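Long-range contact in dual function macrocyclase-peptidase POPB (Galerina marginata, PDB 5N4B), which cleaves peptide bonds after prolyl residues and macrocyclises the trimmed precursor in the biosynthesis of the amanitin toxins: residues Phe85-Tyr97 / Asn410-Ser422. The protein carries 1 engineered substitution. Residues are numbered along the deposited sequence; the frame is centred on the assembly and turned at random.
Sequences FSAPTLLDDGHWY and NRQKQTHFFLTLS
L90 O receives hydrogen bonds from two side chains of the loop 411-414. R411 NH1 lies in the carbonyl plane on a lone pair, 3.0 Å from L90 O. Q414 NE2, 2.9 Å from L90 O, stands above that plane with a nearly straight N-H (164°). The bend of R411 at chi3 lets NH1 also form a salt bridge with D92 OD1 at 2.8 Å, on the anti side of OD1 but well out of the carboxylate plane, which is turned 37° from the guanidinium; R411 NH2 is hydrogen-bonded to P153 O. K413, extended beyond CG, and D92 approach each other from opposite directions, and a second salt bridge puts K413 NZ 2.7 Å from D92 OD2, on its syn lone pair. One water joins L90 N, Q414 OE1 and H416 NE2. Deeper in, W96 CH2 sits over one face of the H416 ring, 3.4 Å from H416 CE1, with the planes oblique. W96 CZ3 meets the edge of F418, 3.7 Å from F418 CZ, while P88 CD covers an F418 face in a CH-pi contact, 13° off the ring normal. A87 CB packs on T420 CG2; T420 OG1 is hydrogen-bonded to a polar side chain of the bound peptide. The segments belong to the first and last blades of the seven-bladed propeller, and no backbone hydrogen bond links them. The chemistry implies a blade junction graded from an apolar, aromatic interior to a surface salt-bridge network, with side chains and water satisfying L90 N and O.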
ATOM      1  N   PHE A  85      -4.424   7.664 -16.622  1.00  8.19           N
ATOM      2  CA  PHE A  85      -3.136   7.509 -17.282  1.00  7.60           C
ATOM      3  C   PHE A  85      -2.014   7.766 -16.290  1.00  8.94           C
ATOM      4  O   PHE A  85      -2.186   8.436 -15.275  1.00  9.21           O
ATOM      5  CB  PHE A  85      -2.974   8.448 -18.491  1.00 10.81           C
ATOM      6  CG  PHE A  85      -3.638   9.751 -18.307  1.00 11.74           C
ATOM      7  CD1 PHE A  85      -3.082  10.730 -17.514  1.00 15.70           C
ATOM      8  CD2 PHE A  85      -4.877   9.943 -18.872  1.00 15.30           C
ATOM      9  CE1 PHE A  85      -3.808  11.961 -17.302  1.00 18.20           C
ATOM     10  CE2 PHE A  85      -5.573  11.138 -18.686  1.00 21.89           C
ATOM     11  CZ  PHE A  85      -5.023  12.113 -17.904  1.00 17.92           C
ATOM     12  N   SER A  86      -0.867   7.184 -16.587  1.00  7.33           N
ATOM     13  CA  SER A  86       0.347   7.364 -15.805  1.00  7.96           C
ATOM     14  C   SER A  86       1.241   8.405 -16.436  1.00  7.85           C
ATOM     15  O   SER A  86       1.030   8.865 -17.551  1.00  8.91           O
ATOM     16  CB  SER A  86       1.131   6.044 -15.714  1.00  7.72           C
ATOM     17  OG  SER A  86       1.770   5.737 -16.973  1.00  8.18           O
ATOM     18  N   ALA A  87       2.311   8.750 -15.701  1.00  8.52           N
ATOM     19  CA  ALA A  87       3.419   9.467 -16.325  1.00  8.10           C
ATOM     20  C   ALA A  87       4.028   8.586 -17.428  1.00  9.02           C
ATOM     21  O   ALA A  87       4.061   7.356 -17.304  1.00 10.11           O
ATOM     22  CB  ALA A  87       4.509   9.800 -15.312  1.00  9.94           C
ATOM     23  N   PRO A  88       4.520   9.175 -18.518  1.00  7.67           N
ATOM     24  CA  PRO A  88       5.213   8.385 -19.547  1.00  9.31           C
ATOM     25  C   PRO A  88       6.690   8.254 -19.194  1.00 11.00           C
ATOM     26  O   PRO A  88       7.250   9.087 -18.470  1.00 11.13           O
ATOM     27  CB  PRO A  88       4.994   9.240 -20.808  1.00 11.18           C
ATOM     28  CG  PRO A  88       5.081  10.668 -20.285  1.00  9.93           C
ATOM     29  CD  PRO A  88       4.424  10.601 -18.913  1.00  9.53           C
ATOM     30  N   THR A  89       7.306   7.196 -19.739  1.00  9.02           N
ATOM     31  CA  THR A  89       8.726   6.888 -19.556  1.00  8.78           C
ATOM     32  C   THR A  89       9.370   6.819 -20.934  1.00  9.92           C
ATOM     33  O   THR A  89       8.875   6.139 -21.830  1.00 10.09           O
ATOM     34  CB  THR A  89       8.907   5.556 -18.825  1.00 10.49           C
ATOM     35  OG1 THR A  89       8.279   5.614 -17.550  1.00 12.84           O
ATOM     36  CG2 THR A  89      10.387   5.275 -18.624  1.00 13.28           C
ATOM     37  N   LEU A  90      10.502   7.501 -21.095  1.00  9.66           N
ATOM     38  CA  LEU A  90      11.244   7.475 -22.356  1.00 10.15           C
ATOM     39  C   LEU A  90      12.272   6.359 -22.265  1.00 10.36           C
ATOM     40  O   LEU A  90      13.136   6.380 -21.379  1.00 11.96           O
ATOM     41  CB  LEU A  90      11.973   8.820 -22.543  1.00 10.71           C
ATOM     42  CG  LEU A  90      12.942   8.870 -23.731  1.00 12.32           C
ATOM     43  CD1 LEU A  90      12.273   8.612 -25.044  1.00 12.44           C
ATOM     44  CD2 LEU A  90      13.681  10.241 -23.742  1.00 14.33           C
ATOM     45  N   LEU A  91      12.122   5.349 -23.125  1.00 10.52           N
ATOM     46  CA  LEU A  91      13.083   4.258 -23.211  1.00 12.82           C
ATOM     47  C   LEU A  91      14.202   4.632 -24.170  1.00 11.91           C
ATOM     48  O   LEU A  91      14.068   5.542 -25.009  1.00 13.99           O
ATOM     49  CB  LEU A  91      12.400   2.944 -23.621  1.00 13.20           C
ATOM     50  CG  LEU A  91      11.270   2.514 -22.699  1.00 12.66           C
ATOM     51  CD1 LEU A  91      10.829   1.079 -23.110  1.00 14.42           C
ATOM     52  CD2 LEU A  91      11.692   2.546 -21.245  1.00 14.29           C
ATOM     53  N   ASP A  92      15.252   3.814 -24.142  1.00 14.93           N
ATOM     54  CA  ASP A  92      16.404   4.016 -25.020  1.00 13.63           C
ATOM     55  C   ASP A  92      16.111   3.722 -26.473  1.00 17.38           C
ATOM     56  O   ASP A  92      16.994   3.975 -27.307  1.00 17.21           O
ATOM     57  CB  ASP A  92      17.604   3.220 -24.510  1.00 15.70           C
ATOM     58  CG  ASP A  92      18.260   3.835 -23.308  1.00 19.25           C
ATOM     59  OD1 ASP A  92      17.672   4.662 -22.559  1.00 18.09           O
ATOM     60  OD2 ASP A  92      19.466   3.511 -23.136  1.00 24.10           O
ATOM     61  N   ASP A  93      14.941   3.182 -26.831  1.00 15.15           N
ATOM     62  CA  ASP A  93      14.521   3.134 -28.229  1.00 16.35           C
ATOM     63  C   ASP A  93      13.995   4.451 -28.786  1.00 15.49           C
ATOM     64  O   ASP A  93      13.644   4.494 -29.972  1.00 18.32           O
ATOM     65  CB  ASP A  93      13.509   1.994 -28.458  1.00 17.64           C
ATOM     66  CG  ASP A  93      12.186   2.171 -27.670  1.00 15.47           C
ATOM     67  OD1 ASP A  93      12.008   3.201 -26.977  1.00 15.93           O
ATOM     68  OD2 ASP A  93      11.356   1.265 -27.815  1.00 16.91           O
ATOM     69  N   GLY A  94      13.923   5.503 -27.967  1.00 15.40           N
ATOM     70  CA  GLY A  94      13.420   6.790 -28.352  1.00 14.53           C
ATOM     71  C   GLY A  94      11.933   6.940 -28.188  1.00 15.46           C
ATOM     72  O   GLY A  94      11.413   8.035 -28.451  1.00 14.97           O
ATOM     73  N   HIS A  95      11.223   5.879 -27.790  1.00 14.01           N
ATOM     74  CA  HIS A  95       9.776   5.963 -27.672  1.00 11.37           C
ATOM     75  C   HIS A  95       9.369   6.072 -26.208  1.00 12.38           C
ATOM     76  O   HIS A  95      10.110   5.717 -25.304  1.00 12.18           O
ATOM     77  CB  HIS A  95       9.141   4.733 -28.344  1.00 13.25           C
ATOM     78  CG  HIS A  95       9.240   4.769 -29.841  1.00 13.23           C
ATOM     79  ND1 HIS A  95       8.171   5.062 -30.649  1.00 16.47           N
ATOM     80  CD2 HIS A  95      10.319   4.665 -30.660  1.00 15.73           C
ATOM     81  CE1 HIS A  95       8.566   5.056 -31.919  1.00 16.72           C
ATOM     82  NE2 HIS A  95       9.866   4.841 -31.951  1.00 16.28           N
ATOM     83  N   TRP A  96       8.168   6.593 -26.026  1.00 11.83           N
ATOM     84  CA  TRP A  96       7.591   6.847 -24.725  1.00 10.12           C
ATOM     85  C   TRP A  96       6.484   5.842 -24.442  1.00  9.89           C
ATOM     86  O   TRP A  96       5.663   5.529 -25.316  1.00 11.66           O
ATOM     87  CB  TRP A  96       7.024   8.274 -24.728  1.00 10.94           C
ATOM     88  CG  TRP A  96       8.004   9.358 -24.860  1.00 10.51           C
ATOM     89  CD1 TRP A  96       8.533   9.812 -26.004  1.00 12.29           C
ATOM     90  CD2 TRP A  96       8.545  10.136 -23.817  1.00 10.94           C
ATOM     91  NE1 TRP A  96       9.397  10.862 -25.741  1.00 14.01           N
ATOM     92  CE2 TRP A  96       9.407  11.072 -24.392  1.00 12.29           C
ATOM     93  CE3 TRP A  96       8.401  10.135 -22.431  1.00 11.06           C
ATOM     94  CZ2 TRP A  96      10.096  12.012 -23.631  1.00 12.30           C
ATOM     95  CZ3 TRP A  96       9.113  11.063 -21.682  1.00 11.60           C
ATOM     96  CH2 TRP A  96       9.924  11.990 -22.288  1.00 13.76           C
ATOM     97  N   TYR A  97       6.443   5.364 -23.210  1.00  8.77           N
ATOM     98  CA  TYR A  97       5.512   4.313 -22.810  1.00  9.36           C
ATOM     99  C   TYR A  97       4.758   4.758 -21.564  1.00  8.88           C
ATOM    100  O   TYR A  97       5.346   5.333 -20.644  1.00  9.59           O
ATOM    101  CB  TYR A  97       6.285   3.033 -22.505  1.00 10.61           C
ATOM    102  CG  TYR A  97       6.990   2.410 -23.662  1.00  9.89           C
ATOM    103  CD1 TYR A  97       8.125   3.015 -24.238  1.00 11.33           C
ATOM    104  CD2 TYR A  97       6.533   1.223 -24.202  1.00 11.00           C
ATOM    105  CE1 TYR A  97       8.790   2.411 -25.317  1.00 12.96           C
ATOM    106  CE2 TYR A  97       7.205   0.614 -25.257  1.00 13.58           C
ATOM    107  CZ  TYR A  97       8.330   1.235 -25.802  1.00 12.52           C
ATOM    108  OH  TYR A  97       8.993   0.615 -26.854  1.00 17.37           O
ATOM    109  N   ASN A 410      11.604   9.489 -13.096  1.00 13.80           N
ATOM    110  CA  ASN A 410      12.651   9.916 -14.001  1.00 13.36           C
ATOM    111  C   ASN A 410      13.671   8.800 -14.211  1.00 13.66           C
ATOM    112  O   ASN A 410      13.686   7.772 -13.524  1.00 16.12           O
ATOM    113  CB  ASN A 410      13.350  11.184 -13.521  1.00 13.47           C
ATOM    114  CG  ASN A 410      14.358  10.942 -12.451  1.00 14.20           C
ATOM    115  OD1 ASN A 410      14.098  10.274 -11.463  1.00 15.78           O
ATOM    116  ND2 ASN A 410      15.541  11.461 -12.655  1.00 15.61           N
ATOM    117  N   ARG A 411      14.572   9.086 -15.148  1.00 14.15           N
ATOM    118  CA  ARG A 411      15.789   8.320 -15.383  1.00 14.95           C
ATOM    119  C   ARG A 411      16.930   9.317 -15.300  1.00 14.35           C
ATOM    120  O   ARG A 411      16.950  10.308 -16.033  1.00 15.72           O
ATOM    121  CB  ARG A 411      15.741   7.603 -16.744  1.00 15.09           C
ATOM    122  CG  ARG A 411      14.552   6.646 -16.854  1.00 14.66           C
ATOM    123  CD  ARG A 411      14.542   5.932 -18.222  1.00 16.71           C
ATOM    124  NE  ARG A 411      15.656   5.007 -18.308  1.00 16.29           N
ATOM    125  CZ  ARG A 411      16.176   4.576 -19.439  1.00 16.17           C
ATOM    126  NH1 ARG A 411      15.683   4.946 -20.601  1.00 18.50           N
ATOM    127  NH2 ARG A 411      17.233   3.780 -19.400  1.00 19.95           N
ATOM    128  N   GLN A 412      17.890   9.009 -14.436  1.00 17.61           N
ATOM    129  CA  GLN A 412      18.989   9.928 -14.111  1.00 18.18           C
ATOM    130  C   GLN A 412      19.689  10.518 -15.329  1.00 20.02           C
ATOM    131  O   GLN A 412      20.046  11.698 -15.346  1.00 19.91           O
ATOM    132  CB  GLN A 412      20.015   9.214 -13.229  1.00 22.26           C
ATOM    133  CG  GLN A 412      21.234  10.070 -12.948  1.00 22.24           C
ATOM    134  CD  GLN A 412      22.226   9.302 -12.121  1.00 21.50           C
ATOM    135  OE1 GLN A 412      21.878   8.753 -11.069  1.00 23.91           O
ATOM    136  NE2 GLN A 412      23.478   9.270 -12.575  1.00 27.92           N
ATOM    137  N   LYS A 413      19.952   9.712 -16.352  1.00 18.11           N
ATOM    138  CA  LYS A 413      20.728  10.205 -17.474  1.00 18.52           C
ATOM    139  C   LYS A 413      19.978  11.196 -18.366  1.00 19.64           C
ATOM    140  O   LYS A 413      20.609  11.853 -19.204  1.00 22.84           O
ATOM    141  CB  LYS A 413      21.269   9.040 -18.301  1.00 21.75           C
ATOM    142  CG  LYS A 413      20.215   8.315 -19.136  1.00 21.64           C
ATOM    143  CD  LYS A 413      20.808   7.080 -19.782  1.00 28.52           C
ATOM    144  CE  LYS A 413      19.762   6.292 -20.544  1.00 33.71           C
ATOM    145  NZ  LYS A 413      20.433   5.061 -21.116  1.00 37.28           N
ATOM    146  N   GLN A 414      18.668  11.297 -18.234  1.00 17.22           N
ATOM    147  CA  GLN A 414      17.857  12.085 -19.124  1.00 17.08           C
ATOM    148  C   GLN A 414      17.756  13.528 -18.670  1.00 19.51           C
ATOM    149  O   GLN A 414      18.032  13.859 -17.509  1.00 19.10           O
ATOM    150  CB  GLN A 414      16.461  11.437 -19.259  1.00 17.09           C
ATOM    151  CG  GLN A 414      16.541  10.090 -19.897  1.00 16.90           C
ATOM    152  CD  GLN A 414      15.216   9.365 -19.997  1.00 17.42           C
ATOM    153  OE1 GLN A 414      14.280   9.606 -19.279  1.00 15.66           O
ATOM    154  NE2 GLN A 414      15.182   8.390 -20.898  1.00 16.44           N
ATOM    155  N   THR A 415      17.331  14.389 -19.594  1.00 17.26           N
ATOM    156  CA  THR A 415      17.271  15.819 -19.354  1.00 16.94           C
ATOM    157  C   THR A 415      15.918  16.315 -18.880  1.00 17.62           C
ATOM    158  O   THR A 415      15.657  17.515 -18.966  1.00 20.32           O
ATOM    159  CB  THR A 415      17.636  16.588 -20.611  1.00 22.23           C
ATOM    160  OG1 THR A 415      16.741  16.203 -21.669  1.00 22.09           O
ATOM    161  CG2 THR A 415      19.117  16.306 -20.996  1.00 23.22           C
ATOM    162  N   HIS A 416      15.058  15.425 -18.398  1.00 14.83           N
ATOM    163  CA  HIS A 416      13.739  15.784 -17.875  1.00 14.19           C
ATOM    164  C   HIS A 416      13.454  14.902 -16.669  1.00 13.31           C
ATOM    165  O   HIS A 416      14.067  13.878 -16.440  1.00 14.64           O
ATOM    166  CB  HIS A 416      12.613  15.602 -18.923  1.00 16.38           C
ATOM    167  CG  HIS A 416      12.374  14.189 -19.278  1.00 15.29           C
ATOM    168  ND1 HIS A 416      13.077  13.536 -20.279  1.00 17.98           N
ATOM    169  CD2 HIS A 416      11.573  13.262 -18.707  1.00 17.20           C
ATOM    170  CE1 HIS A 416      12.689  12.273 -20.305  1.00 16.81           C
ATOM    171  NE2 HIS A 416      11.789  12.081 -19.359  1.00 17.68           N
ATOM    172  N   PHE A 417      12.452  15.319 -15.910  1.00 13.13           N
ATOM    173  CA  PHE A 417      11.797  14.463 -14.943  1.00 13.46           C
ATOM    174  C   PHE A 417      10.317  14.818 -14.902  1.00 10.93           C
ATOM    175  O   PHE A 417       9.895  15.882 -15.373  1.00 13.43           O
ATOM    176  CB  PHE A 417      12.425  14.530 -13.547  1.00 12.91           C
ATOM    177  CG  PHE A 417      12.419  15.890 -12.884  1.00 12.54           C
ATOM    178  CD1 PHE A 417      11.364  16.266 -12.097  1.00 11.35           C
ATOM    179  CD2 PHE A 417      13.510  16.750 -13.024  1.00 14.08           C
ATOM    180  CE1 PHE A 417      11.397  17.535 -11.464  1.00 13.79           C
ATOM    181  CE2 PHE A 417      13.530  17.986 -12.404  1.00 13.82           C
ATOM    182  CZ  PHE A 417      12.471  18.366 -11.636  1.00 14.01           C
ATOM    183  N   PHE A 418       9.529  13.920 -14.300  1.00 10.76           N
ATOM    184  CA  PHE A 418       8.123  14.150 -14.068  1.00 10.30           C
ATOM    185  C   PHE A 418       7.796  14.115 -12.584  1.00  9.76           C
ATOM    186  O   PHE A 418       8.493  13.524 -11.751  1.00 11.02           O
ATOM    187  CB  PHE A 418       7.238  13.069 -14.737  1.00 12.65           C
ATOM    188  CG  PHE A 418       7.376  13.028 -16.196  1.00 11.47           C
ATOM    189  CD1 PHE A 418       6.754  13.986 -16.992  1.00 13.44           C
ATOM    190  CD2 PHE A 418       8.161  12.060 -16.805  1.00 14.58           C
ATOM    191  CE1 PHE A 418       6.932  13.976 -18.354  1.00 13.86           C
ATOM    192  CE2 PHE A 418       8.300  12.060 -18.208  1.00 16.03           C
ATOM    193  CZ  PHE A 418       7.718  13.021 -18.932  1.00 16.13           C
ATOM    194  N   LEU A 419       6.696  14.800 -12.264  1.00 11.48           N
ATOM    195  CA  LEU A 419       6.043  14.720 -10.961  1.00 10.20           C
ATOM    196  C   LEU A 419       4.621  14.238 -11.161  1.00 10.60           C
ATOM    197  O   LEU A 419       3.907  14.734 -12.054  1.00 12.73           O
ATOM    198  CB  LEU A 419       6.005  16.058 -10.239  1.00 12.99           C
ATOM    199  CG  LEU A 419       7.314  16.785 -10.071  1.00 11.65           C
ATOM    200  CD1 LEU A 419       7.041  18.204  -9.501  1.00 14.77           C
ATOM    201  CD2 LEU A 419       8.248  16.030  -9.215  1.00 12.89           C
ATOM    202  N   THR A 420       4.203  13.287 -10.338  1.00 10.39           N
ATOM    203  CA  THR A 420       2.799  12.886 -10.288  1.00  9.99           C
ATOM    204  C   THR A 420       2.196  13.448  -9.005  1.00 11.03           C
ATOM    205  O   THR A 420       2.735  13.246  -7.907  1.00 12.37           O
ATOM    206  CB  THR A 420       2.604  11.390 -10.421  1.00 14.92           C
ATOM    207  OG1 THR A 420       3.290  10.710  -9.404  1.00 17.90           O
ATOM    208  CG2 THR A 420       3.203  10.914 -11.731  1.00 16.07           C
ATOM    209  N   LEU A 421       1.113  14.197  -9.155  1.00  9.18           N
ATOM    210  CA  LEU A 421       0.519  15.034  -8.112  1.00 10.24           C
ATOM    211  C   LEU A 421      -0.940  14.633  -7.954  1.00  9.25           C
ATOM    212  O   LEU A 421      -1.688  14.589  -8.944  1.00 10.61           O
ATOM    213  CB  LEU A 421       0.601  16.529  -8.505  1.00 10.80           C
ATOM    214  CG  LEU A 421       2.008  16.995  -8.881  1.00 11.08           C
ATOM    215  CD1 LEU A 421       1.903  18.403  -9.399  1.00 15.51           C
ATOM    216  CD2 LEU A 421       2.967  16.899  -7.712  1.00 10.83           C
ATOM    217  N   SER A 422      -1.360  14.371  -6.730  1.00  9.68           N
ATOM    218  CA  SER A 422      -2.779  14.114  -6.476  1.00  9.05           C
ATOM    219  C   SER A 422      -3.114  14.482  -5.045  1.00  9.59           C
ATOM    220  O   SER A 422      -2.236  14.693  -4.218  1.00  9.87           O
ATOM    221  CB  SER A 422      -3.175  12.675  -6.761  1.00 10.08           C
ATOM    222  OG  SER A 422      -2.689  11.793  -5.758  1.00 13.09           O
TER
HETATM  223  O   HOH W   1      11.544   9.126 -18.910  1.00 10.06           O
HETATM  224  O   HOH W   2      17.231   7.741 -22.905  1.00 13.85           O